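Local coordinates for protein putative thioesterase II (Thermobifida fusca, PDB 3BBJ) that probably hydrolyses acyl-CoA or related acyl thioesters as a two-domain member of the acyl-CoA thioesterase family, at residues A[36-48]-A[190-202]. Numbering follows the deposited sequence.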
loop_
_atom_site.group_PDB
_atom_site.type_symbol
_atom_site.label_atom_id
_atom_site.label_comp_id
_atom_site.label_asym_id
_atom_site.label_seq_id
_atom_site.Cartn_x
_atom_site.Cartn_y
_atom_site.Cartn_z
HETATM N N MSE A 36 -4.971 21.158 -3.854
HETATM C CA MSE A 36 -3.735 20.984 -3.095
HETATM C C MSE A 36 -3.043 19.664 -3.409
HETATM O O MSE A 36 -3.678 18.632 -3.611
HETATM C CB MSE A 36 -4.061 20.999 -1.623
HETATM C CG MSE A 36 -4.557 22.326 -1.145
HETATM SE SE MSE A 36 -3.051 23.472 -0.911
HETATM C CE MSE A 36 -3.985 25.027 -0.877
ATOM N N ASN A 37 -1.721 19.696 -3.436
ATOM C CA ASN A 37 -0.927 18.471 -3.563
ATOM C C ASN A 37 -1.299 17.479 -2.424
ATOM O O ASN A 37 -1.463 17.881 -1.252
ATOM C CB ASN A 37 0.563 18.829 -3.537
ATOM C CG ASN A 37 1.455 17.620 -3.303
ATOM O OD1 ASN A 37 1.851 17.342 -2.166
ATOM N ND2 ASN A 37 1.771 16.897 -4.371
ATOM N N GLY A 38 -1.443 16.196 -2.783
ATOM C CA GLY A 38 -1.847 15.153 -1.853
ATOM C C GLY A 38 -0.865 14.937 -0.709
ATOM O O GLY A 38 -1.275 14.786 0.442
ATOM N N GLY A 39 0.426 14.932 -1.020
ATOM C CA GLY A 39 1.466 14.750 -0.014
ATOM C C GLY A 39 1.458 15.804 1.078
ATOM O O GLY A 39 1.794 15.523 2.236
ATOM N N TYR A 40 1.088 17.023 0.710
ATOM C CA TYR A 40 0.986 18.105 1.682
ATOM C C TYR A 40 -0.139 17.832 2.686
ATOM O O TYR A 40 0.025 18.061 3.876
ATOM C CB TYR A 40 0.799 19.456 0.957
ATOM C CG TYR A 40 0.461 20.616 1.882
ATOM C CD1 TYR A 40 1.396 21.120 2.777
ATOM C CD2 TYR A 40 -0.808 21.193 1.859
ATOM C CE1 TYR A 40 1.073 22.166 3.613
ATOM C CE2 TYR A 40 -1.137 22.238 2.692
ATOM C CZ TYR A 40 -0.202 22.727 3.568
ATOM O OH TYR A 40 -0.549 23.790 4.385
ATOM N N LEU A 41 -1.263 17.323 2.197
ATOM C CA LEU A 41 -2.403 16.983 3.045
ATOM C C LEU A 41 -2.073 15.775 3.931
ATOM O O LEU A 41 -2.593 15.644 5.049
ATOM C CB LEU A 41 -3.636 16.675 2.202
ATOM C CG LEU A 41 -4.075 17.677 1.124
ATOM C CD1 LEU A 41 -5.339 17.166 0.501
ATOM C CD2 LEU A 41 -4.300 19.100 1.666
HETATM N N MSE A 42 -1.206 14.889 3.426
HETATM C CA MSE A 42 -0.727 13.756 4.223
HETATM C C MSE A 42 0.122 14.205 5.416
HETATM O O MSE A 42 -0.032 13.695 6.524
HETATM C CB MSE A 42 0.036 12.771 3.342
HETATM C CG MSE A 42 -0.923 11.843 2.543
HETATM SE SE MSE A 42 -0.128 10.886 1.055
HETATM C CE MSE A 42 1.580 10.448 1.859
ATOM N N THR A 43 0.990 15.176 5.167
ATOM C CA THR A 43 1.914 15.726 6.140
ATOM C C THR A 43 1.161 16.289 7.341
ATOM O O THR A 43 1.539 16.078 8.501
ATOM C CB THR A 43 2.770 16.843 5.470
ATOM O OG1 THR A 43 3.686 16.249 4.529
ATOM C CG2 THR A 43 3.544 17.619 6.492
ATOM N N VAL A 44 0.086 17.001 7.033
ATOM C CA VAL A 44 -0.784 17.608 8.035
ATOM C C VAL A 44 -1.537 16.534 8.820
ATOM O O VAL A 44 -1.650 16.619 10.049
ATOM C CB VAL A 44 -1.773 18.593 7.363
ATOM C CG1 VAL A 44 -2.992 18.837 8.241
ATOM C CG2 VAL A 44 -1.068 19.910 7.031
ATOM N N LEU A 45 -2.051 15.526 8.122
ATOM C CA LEU A 45 -2.762 14.450 8.785
ATOM C C LEU A 45 -1.792 13.633 9.624
ATOM O O LEU A 45 -2.135 13.214 10.729
ATOM C CB LEU A 45 -3.477 13.548 7.783
ATOM C CG LEU A 45 -4.722 14.062 7.054
ATOM C CD1 LEU A 45 -5.386 12.864 6.342
ATOM C CD2 LEU A 45 -5.718 14.752 8.001
ATOM N N GLN A 46 -0.573 13.428 9.128
ATOM C CA GLN A 46 0.417 12.689 9.907
ATOM C C GLN A 46 0.631 13.358 11.249
ATOM O O GLN A 46 0.756 12.663 12.265
ATOM C CB GLN A 46 1.756 12.551 9.159
ATOM C CG GLN A 46 2.846 11.812 9.966
ATOM C CD GLN A 46 4.111 11.535 9.159
ATOM O OE1 GLN A 46 4.087 10.783 8.190
ATOM N NE2 GLN A 46 5.235 12.126 9.582
ATOM N N ARG A 47 0.707 14.695 11.239
ATOM C CA ARG A 47 0.937 15.476 12.460
ATOM C C ARG A 47 -0.159 15.277 13.488
ATOM O O ARG A 47 0.107 15.148 14.681
ATOM C CB ARG A 47 1.052 16.978 12.149
ATOM C CG ARG A 47 2.409 17.377 11.643
ATOM C CD ARG A 47 2.728 18.842 11.894
ATOM N NE ARG A 47 4.172 19.027 12.013
ATOM C CZ ARG A 47 5.021 19.167 10.996
ATOM N NH1 ARG A 47 4.600 19.156 9.740
ATOM N NH2 ARG A 47 6.320 19.313 11.241
ATOM N N SER A 48 -1.398 15.275 13.011
ATOM C CA SER A 48 -2.539 15.062 13.867
ATOM C C SER A 48 -2.475 13.703 14.542
ATOM O O SER A 48 -2.820 13.565 15.714
ATOM C CB SER A 48 -3.830 15.162 13.050
ATOM O OG SER A 48 -3.874 14.193 12.013
ATOM N N ASP A 190 13.086 18.474 10.006
ATOM C CA ASP A 190 12.645 17.159 10.441
ATOM C C ASP A 190 12.262 16.295 9.225
ATOM O O ASP A 190 11.118 16.334 8.750
ATOM C CB ASP A 190 11.475 17.256 11.420
ATOM C CG ASP A 190 11.035 15.884 11.942
ATOM O OD1 ASP A 190 11.889 14.961 12.017
ATOM O OD2 ASP A 190 9.833 15.726 12.272
ATOM N N PRO A 191 13.219 15.498 8.723
ATOM C CA PRO A 191 12.995 14.613 7.583
ATOM C C PRO A 191 11.725 13.770 7.678
ATOM O O PRO A 191 11.039 13.568 6.680
ATOM C CB PRO A 191 14.208 13.668 7.628
ATOM C CG PRO A 191 15.251 14.399 8.310
ATOM C CD PRO A 191 14.598 15.392 9.231
ATOM N N LEU A 192 11.423 13.290 8.872
ATOM C CA LEU A 192 10.297 12.382 9.064
ATOM C C LEU A 192 8.992 13.063 8.768
ATOM O O LEU A 192 8.058 12.436 8.257
ATOM C CB LEU A 192 10.288 11.840 10.484
ATOM C CG LEU A 192 11.462 10.916 10.782
ATOM C CD1 LEU A 192 11.690 10.820 12.301
ATOM C CD2 LEU A 192 11.199 9.545 10.146
ATOM N N ALA A 193 8.935 14.352 9.093
ATOM C CA ALA A 193 7.752 15.169 8.843
ATOM C C ALA A 193 7.545 15.360 7.345
ATOM O O ALA A 193 6.426 15.495 6.882
ATOM C CB ALA A 193 7.902 16.537 9.543
ATOM N N PHE A 194 8.648 15.347 6.598
ATOM C CA PHE A 194 8.668 15.640 5.153
ATOM C C PHE A 194 8.448 14.409 4.268
ATOM O O PHE A 194 8.060 14.543 3.113
ATOM C CB PHE A 194 10.013 16.307 4.821
ATOM C CG PHE A 194 10.345 16.383 3.343
ATOM C CD1 PHE A 194 9.606 17.180 2.486
ATOM C CD2 PHE A 194 11.462 15.717 2.838
ATOM C CE1 PHE A 194 9.935 17.269 1.129
ATOM C CE2 PHE A 194 11.807 15.799 1.479
ATOM C CZ PHE A 194 11.042 16.581 0.626
ATOM N N LEU A 195 8.685 13.214 4.808
ATOM C CA LEU A 195 8.513 11.979 4.026
ATOM C C LEU A 195 7.130 11.870 3.357
ATOM O O LEU A 195 7.052 11.572 2.165
ATOM C CB LEU A 195 8.845 10.735 4.869
ATOM C CG LEU A 195 10.332 10.554 5.230
ATOM C CD1 LEU A 195 10.577 9.309 6.033
ATOM C CD2 LEU A 195 11.193 10.523 3.970
ATOM N N PRO A 196 6.042 12.135 4.101
ATOM C CA PRO A 196 4.710 12.042 3.468
ATOM C C PRO A 196 4.506 12.977 2.270
ATOM O O PRO A 196 3.751 12.636 1.329
ATOM C CB PRO A 196 3.729 12.360 4.607
ATOM C CG PRO A 196 4.561 12.942 5.735
ATOM C CD PRO A 196 5.981 12.486 5.536
ATOM N N LEU A 197 5.167 14.138 2.276
ATOM C CA LEU A 197 5.150 15.018 1.101
ATOM C C LEU A 197 6.088 14.487 0.022
ATOM O O LEU A 197 5.735 14.447 -1.163
ATOM C CB LEU A 197 5.544 16.466 1.456
ATOM C CG LEU A 197 5.704 17.461 0.282
ATOM C CD1 LEU A 197 4.470 17.506 -0.584
ATOM C CD2 LEU A 197 6.016 18.853 0.770
ATOM N N ALA A 198 7.285 14.097 0.438
ATOM C CA ALA A 198 8.317 13.576 -0.468
ATOM C C ALA A 198 7.809 12.456 -1.362
ATOM O O ALA A 198 8.051 12.464 -2.555
ATOM C CB ALA A 198 9.519 13.109 0.332
ATOM N N VAL A 199 7.068 11.512 -0.800
ATOM C CA VAL A 199 6.581 10.361 -1.560
ATOM C C VAL A 199 5.630 10.769 -2.697
ATOM O O VAL A 199 5.401 9.984 -3.620
ATOM C CB VAL A 199 5.848 9.317 -0.644
ATOM C CG1 VAL A 199 6.687 8.924 0.540
ATOM C CG2 VAL A 199 4.544 9.854 -0.139
ATOM N N ASP A 200 5.046 11.965 -2.589
ATOM C CA ASP A 200 4.126 12.516 -3.591
ATOM C C ASP A 200 4.644 13.826 -4.171
ATOM O O ASP A 200 3.865 14.617 -4.694
ATOM C CB ASP A 200 2.735 12.786 -2.980
ATOM C CG ASP A 200 1.654 13.012 -4.047
ATOM O OD1 ASP A 200 1.682 12.344 -5.107
ATOM O OD2 ASP A 200 0.758 13.839 -3.822
ATOM N N ALA A 201 5.949 14.058 -4.101
ATOM C CA ALA A 201 6.503 15.330 -4.576
ATOM C C ALA A 201 7.168 15.236 -5.955
ATOM O O ALA A 201 7.851 16.189 -6.373
ATOM C CB ALA A 201 7.501 15.891 -3.541
ATOM N N LEU A 202 6.959 14.116 -6.662
ATOM C CA LEU A 202 7.621 13.903 -7.962
ATOM C C LEU A 202 6.641 13.921 -9.138
ATOM O O LEU A 202 5.426 13.822 -8.939
ATOM C CB LEU A 202 8.344 12.561 -7.962
ATOM C CG LEU A 202 9.118 12.120 -6.725
ATOM C CD1 LEU A 202 9.267 10.588 -6.769
ATOM C CD2 LEU A 202 10.482 12.852 -6.634
HETATM O O HOH W 1 4.601 15.926 9.193
#
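The central helices of two hot-dog domains meet where Gly39, near the start of helix 38-48, lies against Leu197 of helix 191-198, and the pair illustrates how the two halves of a double hot dog can pack helix on helix within one chain. The helices run roughly antiparallel, their segment axes crossing at 143° and approaching to 7.3 Å. With no side chain at Gly39, the backbones come close enough for its CA to sit 3.9 Å from Leu197 CA. Gly39 O also takes a bond from Thr43 OG1 on the face of its carbonyl plane opposite Thr43 N, which turns the hydroxyl back on its own helix while Thr43 CG2 rests near Ala193 O.

Polar bonds mark both ends of the interface. At one, Asp200 presents the anti lone pair of OD2 to Gly39 N (3.0 Å), a bent bond, while its OD1 is held by Gln266. Asn37, the N-cap, accepts from Tyr40 N through OD1 and sends ND2 to Asp200 O at 3.1 Å, nearly in its amide plane. Swung anti to the backbone N (chi1 165°), its amide can thus serve its own helix and the opposing segment at once. At the far end Gln46 crosses the Pro196 side chain at about a right angle, OE1 3.3 Å from Pro196 CG, and its NE2 donates to Leu192 O (3.1 Å) from above the carbonyl plane. A water nearby bridges Thr43 O and Ala193 O.

Between these ends Met42, a selenomethionine, lays CB beside Pro196 CB and bends at chi3 to bring CE to Val199 CG2 (3.6 Å). Leu220 and Trp222 of strand 217-224 also touch Met42 and Gln46, respectively. Such helix-against-helix pairing of N- and C-terminal halves, whose strands 57-65 and 217-224 also pair antiparallel, is characteristic of the double hot-dog fold of acyl-CoA thioesterases.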